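Glucosamine-6-phosphate deaminase (PDB 2BKX) belongs to the glucosamine-6-phosphate isomerase and 6-phosphogluconolactonase family of Rossmann-like enzymes and holds fructose-6-phosphate in its pocket. Local coordinates at residues A16-A21 with Q52-S57; T146-R151 with A220-L225. One frame throughout, in Å; residues are numbered along the deposited sequence.

In the fold
Both contacts lie within one alpha/beta fold, on opposite sides of its centre, about 30 Å apart between centres. From the N terminus, interaction 1 comes first: helix 9-26 leads through strand 31-34 into helix 41-53, and residues 16-21 meet the turn just after that second helix, closing a loop of 30 residues. Interaction 2 opens only after interaction 1 has closed, so the two follow in series, neither nested nor crossed. It brings the loop 146-151, between strands 128-131 and 153-156, against the 3-10 turns 220-225 that precede strand 229-234. Interaction 1 thus ties helix 9-26 to the turn that follows helix 41-53; interaction 2 joins two loop connections.

Interaction 1: residues A16-A21 with Q52-S57; sequences AARITA and QTENLS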
loop_
_atom_site.group_PDB
_atom_site.type_symbol
_atom_site.label_atom_id
_atom_site.label_comp_id
_atom_site.label_asym_id
_atom_site.label_seq_id
_atom_site.Cartn_x
_atom_site.Cartn_y
_atom_site.Cartn_z
ATOM N N ALA A 16 -12.311 -5.718 -2.034
ATOM C CA ALA A 16 -11.153 -5.405 -1.191
ATOM C C ALA A 16 -11.576 -5.077 0.222
ATOM O O ALA A 16 -10.932 -5.480 1.188
ATOM C CB ALA A 16 -10.369 -4.243 -1.824
ATOM N N ALA A 17 -12.627 -4.278 0.359
ATOM C CA ALA A 17 -13.105 -3.934 1.683
ATOM C C ALA A 17 -13.589 -5.171 2.426
ATOM O O ALA A 17 -13.339 -5.321 3.623
ATOM C CB ALA A 17 -14.173 -2.885 1.591
ATOM N N ARG A 18 -14.244 -6.063 1.706
ATOM C CA ARG A 18 -14.734 -7.293 2.336
ATOM C C ARG A 18 -13.587 -8.175 2.839
ATOM O O ARG A 18 -13.625 -8.706 3.975
ATOM C CB ARG A 18 -15.649 -8.037 1.361
ATOM C CG ARG A 18 -16.181 -9.376 1.874
ATOM C CD ARG A 18 -16.998 -9.232 3.134
ATOM N NE ARG A 18 -18.168 -8.410 2.873
ATOM C CZ ARG A 18 -18.922 -7.847 3.795
ATOM N NH1 ARG A 18 -18.615 -7.967 5.073
ATOM N NH2 ARG A 18 -19.968 -7.125 3.420
ATOM N N ILE A 19 -12.544 -8.336 2.021
ATOM C CA ILE A 19 -11.379 -9.134 2.412
ATOM C C ILE A 19 -10.687 -8.519 3.630
ATOM O O ILE A 19 -10.304 -9.231 4.587
ATOM C CB ILE A 19 -10.381 -9.289 1.273
ATOM C CG1 ILE A 19 -10.973 -10.167 0.147
ATOM C CG2 ILE A 19 -9.047 -9.828 1.766
ATOM C CD1 ILE A 19 -10.243 -10.107 -1.181
ATOM N N THR A 20 -10.576 -7.187 3.639
ATOM C CA THR A 20 -9.959 -6.506 4.767
ATOM C C THR A 20 -10.838 -6.679 6.025
ATOM O O THR A 20 -10.351 -6.925 7.115
ATOM C CB THR A 20 -9.727 -5.020 4.435
ATOM O OG1 THR A 20 -8.975 -4.938 3.224
ATOM C CG2 THR A 20 -8.948 -4.318 5.516
ATOM N N ALA A 21 -12.149 -6.482 5.863
ATOM C CA ALA A 21 -13.082 -6.700 6.965
ATOM C C ALA A 21 -12.993 -8.116 7.521
ATOM O O ALA A 21 -13.043 -8.333 8.729
ATOM C CB ALA A 21 -14.481 -6.421 6.536
ATOM N N GLN A 52 -20.763 1.436 9.406
ATOM C CA GLN A 52 -22.185 1.737 9.587
ATOM C C GLN A 52 -23.121 0.564 9.312
ATOM O O GLN A 52 -23.930 0.175 10.173
ATOM C CB GLN A 52 -22.626 2.888 8.649
ATOM C CG GLN A 52 -21.759 4.138 8.644
ATOM C CD GLN A 52 -21.641 4.877 7.252
ATOM O OE1 GLN A 52 -20.643 5.555 7.007
ATOM N NE2 GLN A 52 -22.659 4.736 6.364
ATOM N N THR A 53 -23.067 0.014 8.107
ATOM C CA THR A 53 -24.065 -0.935 7.667
ATOM C C THR A 53 -23.931 -2.278 8.392
ATOM O O THR A 53 -24.926 -3.005 8.476
ATOM C CB THR A 53 -24.008 -1.165 6.180
ATOM O OG1 THR A 53 -22.709 -1.605 5.859
ATOM C CG2 THR A 53 -24.318 0.114 5.397
ATOM N N GLU A 54 -22.728 -2.604 8.896
ATOM C CA GLU A 54 -22.478 -3.882 9.567
ATOM C C GLU A 54 -21.929 -3.733 10.955
ATOM O O GLU A 54 -21.555 -4.730 11.609
ATOM C CB GLU A 54 -21.536 -4.787 8.725
ATOM C CG GLU A 54 -22.097 -5.106 7.397
ATOM C CD GLU A 54 -21.261 -6.046 6.589
ATOM O OE1 GLU A 54 -20.105 -6.377 6.995
ATOM O OE2 GLU A 54 -21.729 -6.404 5.505
ATOM N N ASN A 55 -21.860 -2.508 11.444
ATOM C CA ASN A 55 -21.397 -2.269 12.787
ATOM C C ASN A 55 -20.008 -2.887 12.945
ATOM O O ASN A 55 -19.659 -3.448 13.974
ATOM C CB ASN A 55 -22.421 -2.857 13.776
ATOM C CG ASN A 55 -22.320 -2.299 15.189
ATOM O OD1 ASN A 55 -21.682 -1.278 15.466
ATOM N ND2 ASN A 55 -22.977 -3.029 16.129
ATOM N N LEU A 56 -19.193 -2.782 11.886
ATOM C CA LEU A 56 -17.862 -3.304 11.910
ATOM C C LEU A 56 -16.974 -2.436 12.785
ATOM O O LEU A 56 -16.891 -1.240 12.562
ATOM C CB LEU A 56 -17.290 -3.319 10.463
ATOM C CG LEU A 56 -15.841 -3.762 10.304
ATOM C CD1 LEU A 56 -15.571 -5.191 10.722
ATOM C CD2 LEU A 56 -15.337 -3.496 8.865
ATOM N N SER A 57 -16.303 -3.045 13.764
ATOM C CA SER A 57 -15.461 -2.314 14.737
ATOM C C SER A 57 -13.974 -2.433 14.435
ATOM O O SER A 57 -13.454 -3.503 14.144
ATOM C CB SER A 57 -15.670 -2.833 16.148
ATOM O OG SER A 57 -14.855 -2.095 17.083
#
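Arg18 NH2 meets Glu54 OE2 at 2.8 Å, one half of an end-on salt bridge in which two nitrogens each take their own oxygen. The other half runs from Arg18 NH1 to Glu54 OE1, 2.9 Å long and nearly straight at 168°. Guanidinium and carboxylate lie almost in one plane; OE1 uses its syn lone pair, whereas NH2 comes to OE2 on the syn side but somewhat out of the carboxylate plane. Two bonds side by side hold both flat groups against rotation. Arg18 gets there by bending its chain at chi2 and chi3 (60° and 62°), while Glu54 stretches out beyond CG to meet it.

Deeper in, Ala21 CB packs on one methyl branch of Leu56, with CD2 at 3.8 Å. The contact thus has a buried apolar part beside an ion pair nearer the surface. Glu54 is the first residue to leave helical geometry after helix 41-53, so the pair ties the residue just past that helix to the flank of helix 9-26. Helix 9-26 packs on helix 41-53 through Ala17 and on strands 193-197 and 128-131 through Thr20, a helix laid on the sheet of a Rossmann-like alpha/beta fold.

Interaction 2: residues T146-R151 with A220-L225; sequences TSFKSR and ASALHL
Phe148 and Ala222 carry most of this contact, the methyl of Ala222 sitting over the middle of the aromatic ring. Its CB lies 3.6 Å from the ring centroid of Phe148 and only 7° off the ring normal, a CH-pi contact square on the face. The backbone comes just as near, for Ala222 CA is 3.6 Å from Phe148 CE2, so the ring lies against the 3-10 backbone as well as the methyl. With CG anti to its carbonyl carbon (chi1 -70°), Phe148 sends the ring out from the turn toward 220-225.

Leu225, one 3-10 turn further on, adds its CD1 at 4.1 Å from Phe148 CD2, the leucine side chain crossing that of the phenylalanine at about a right angle. Its approach is oblique to the ring. Near the ring plane, Ser221 OG stands by the CZ edge, but its hydroxyl is hydrogen-bonded to Phe218 O and accepts from Ser215 N, so this is mere proximity.

The loop that offers Phe148 is braced from within. Residues 147-150 form a type I beta turn, and Ser147 O takes both the backbone N and the hydroxyl of Ser150, with OG at 2.7 Å from Ser147 O. Ser147 OG in turn accepts from Lys149 N, making an ST turn. Three hydrogen bonds thus tie the bend that carries Phe148.

Ile184 of helix 184-188 touches both Phe148 and Ala222, and Ile214 adds to the packing round the ring. On the other side of the 3-10 turns, Leu223 packs on Ile193 and Leu195 of strand 193-197, which links the contact to the central sheet.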
loop_
_atom_site.group_PDB
_atom_site.type_symbol
_atom_site.label_atom_id
_atom_site.label_comp_id
_atom_site.label_asym_id
_atom_site.label_seq_id
_atom_site.Cartn_x
_atom_site.Cartn_y
_atom_site.Cartn_z
ATOM N N THR A 146 15.454 -2.886 -6.888
ATOM C CA THR A 146 15.526 -3.077 -5.465
ATOM C C THR A 146 15.659 -4.572 -5.167
ATOM O O THR A 146 14.944 -5.401 -5.720
ATOM C CB THR A 146 14.247 -2.518 -4.790
ATOM O OG1 THR A 146 14.117 -1.119 -5.061
ATOM C CG2 THR A 146 14.251 -2.668 -3.280
ATOM N N SER A 147 16.565 -4.907 -4.272
ATOM C CA SER A 147 16.673 -6.277 -3.794
ATOM C C SER A 147 15.386 -6.801 -3.171
ATOM O O SER A 147 14.710 -6.089 -2.398
ATOM C CB SER A 147 17.737 -6.361 -2.701
ATOM O OG SER A 147 17.825 -7.673 -2.166
ATOM N N PHE A 148 15.057 -8.066 -3.456
ATOM C CA PHE A 148 13.955 -8.729 -2.800
ATOM C C PHE A 148 14.198 -8.925 -1.301
ATOM O O PHE A 148 13.269 -9.248 -0.566
ATOM C CB PHE A 148 13.619 -10.050 -3.484
ATOM C CG PHE A 148 12.996 -9.910 -4.853
ATOM C CD1 PHE A 148 12.785 -8.699 -5.489
ATOM C CD2 PHE A 148 12.629 -11.061 -5.526
ATOM C CE1 PHE A 148 12.190 -8.652 -6.730
ATOM C CE2 PHE A 148 12.045 -10.988 -6.793
ATOM C CZ PHE A 148 11.834 -9.808 -7.365
ATOM N N LYS A 149 15.446 -8.775 -0.839
ATOM C CA LYS A 149 15.763 -8.847 0.579
ATOM C C LYS A 149 15.670 -7.490 1.286
ATOM O O LYS A 149 15.932 -7.381 2.496
ATOM C CB LYS A 149 17.163 -9.432 0.794
ATOM C CG LYS A 149 17.279 -10.840 0.286
ATOM C CD LYS A 149 18.631 -11.484 0.592
ATOM C CE LYS A 149 18.686 -12.895 -0.004
ATOM N NZ LYS A 149 19.800 -13.713 0.531
ATOM N N SER A 150 15.289 -6.436 0.558
ATOM C CA SER A 150 15.260 -5.111 1.142
ATOM C C SER A 150 14.309 -5.006 2.320
ATOM O O SER A 150 13.262 -5.664 2.361
ATOM C CB SER A 150 14.869 -4.095 0.075
ATOM O OG SER A 150 13.639 -4.368 -0.540
ATOM N N ARG A 151 14.701 -4.150 3.263
ATOM C CA ARG A 151 13.928 -3.822 4.458
ATOM C C ARG A 151 13.542 -2.339 4.386
ATOM O O ARG A 151 13.789 -1.701 3.361
ATOM C CB ARG A 151 14.757 -4.154 5.697
ATOM C CG ARG A 151 14.999 -5.647 5.850
ATOM C CD ARG A 151 13.810 -6.360 6.418
ATOM N NE ARG A 151 14.081 -7.791 6.606
ATOM C CZ ARG A 151 13.254 -8.604 7.188
ATOM N NH1 ARG A 151 13.572 -9.902 7.300
ATOM N NH2 ARG A 151 12.088 -8.157 7.608
ATOM N N ALA A 220 7.086 -5.906 -8.387
ATOM C CA ALA A 220 5.884 -6.654 -8.027
ATOM C C ALA A 220 6.033 -8.167 -8.333
ATOM O O ALA A 220 5.277 -8.976 -7.828
ATOM C CB ALA A 220 4.676 -6.114 -8.752
ATOM N N SER A 221 6.983 -8.523 -9.185
ATOM C CA SER A 221 7.219 -9.923 -9.494
ATOM C C SER A 221 7.681 -10.721 -8.296
ATOM O O SER A 221 7.548 -11.946 -8.290
ATOM C CB SER A 221 8.220 -10.072 -10.649
ATOM O OG SER A 221 9.545 -9.825 -10.275
ATOM N N ALA A 222 8.190 -10.052 -7.255
ATOM C CA ALA A 222 8.495 -10.717 -6.004
ATOM C C ALA A 222 7.275 -11.438 -5.435
ATOM O O ALA A 222 7.374 -12.408 -4.681
ATOM C CB ALA A 222 9.016 -9.725 -4.989
ATOM N N LEU A 223 6.089 -10.948 -5.750
ATOM C CA LEU A 223 4.869 -11.542 -5.218
ATOM C C LEU A 223 4.621 -12.959 -5.730
ATOM O O LEU A 223 3.843 -13.703 -5.135
ATOM C CB LEU A 223 3.681 -10.656 -5.583
ATOM C CG LEU A 223 3.731 -9.251 -4.960
ATOM C CD1 LEU A 223 2.555 -8.430 -5.414
ATOM C CD2 LEU A 223 3.830 -9.268 -3.428
ATOM N N HIS A 224 5.263 -13.356 -6.819
ATOM C CA HIS A 224 5.180 -14.747 -7.267
ATOM C C HIS A 224 5.839 -15.701 -6.258
ATOM O O HIS A 224 5.606 -16.922 -6.330
ATOM C CB HIS A 224 5.831 -14.941 -8.620
ATOM C CG HIS A 224 5.137 -14.236 -9.732
ATOM N ND1 HIS A 224 3.884 -14.583 -10.148
ATOM C CD2 HIS A 224 5.528 -13.207 -10.524
ATOM C CE1 HIS A 224 3.515 -13.786 -11.139
ATOM N NE2 HIS A 224 4.493 -12.941 -11.384
ATOM N N LEU A 225 6.590 -15.164 -5.301
ATOM C CA LEU A 225 7.255 -15.987 -4.316
ATOM C C LEU A 225 6.485 -16.113 -3.022
ATOM O O LEU A 225 6.962 -16.735 -2.072
ATOM C CB LEU A 225 8.646 -15.413 -4.032
ATOM C CG LEU A 225 9.518 -15.342 -5.302
ATOM C CD1 LEU A 225 10.862 -14.693 -4.971
ATOM C CD2 LEU A 225 9.710 -16.686 -5.922
#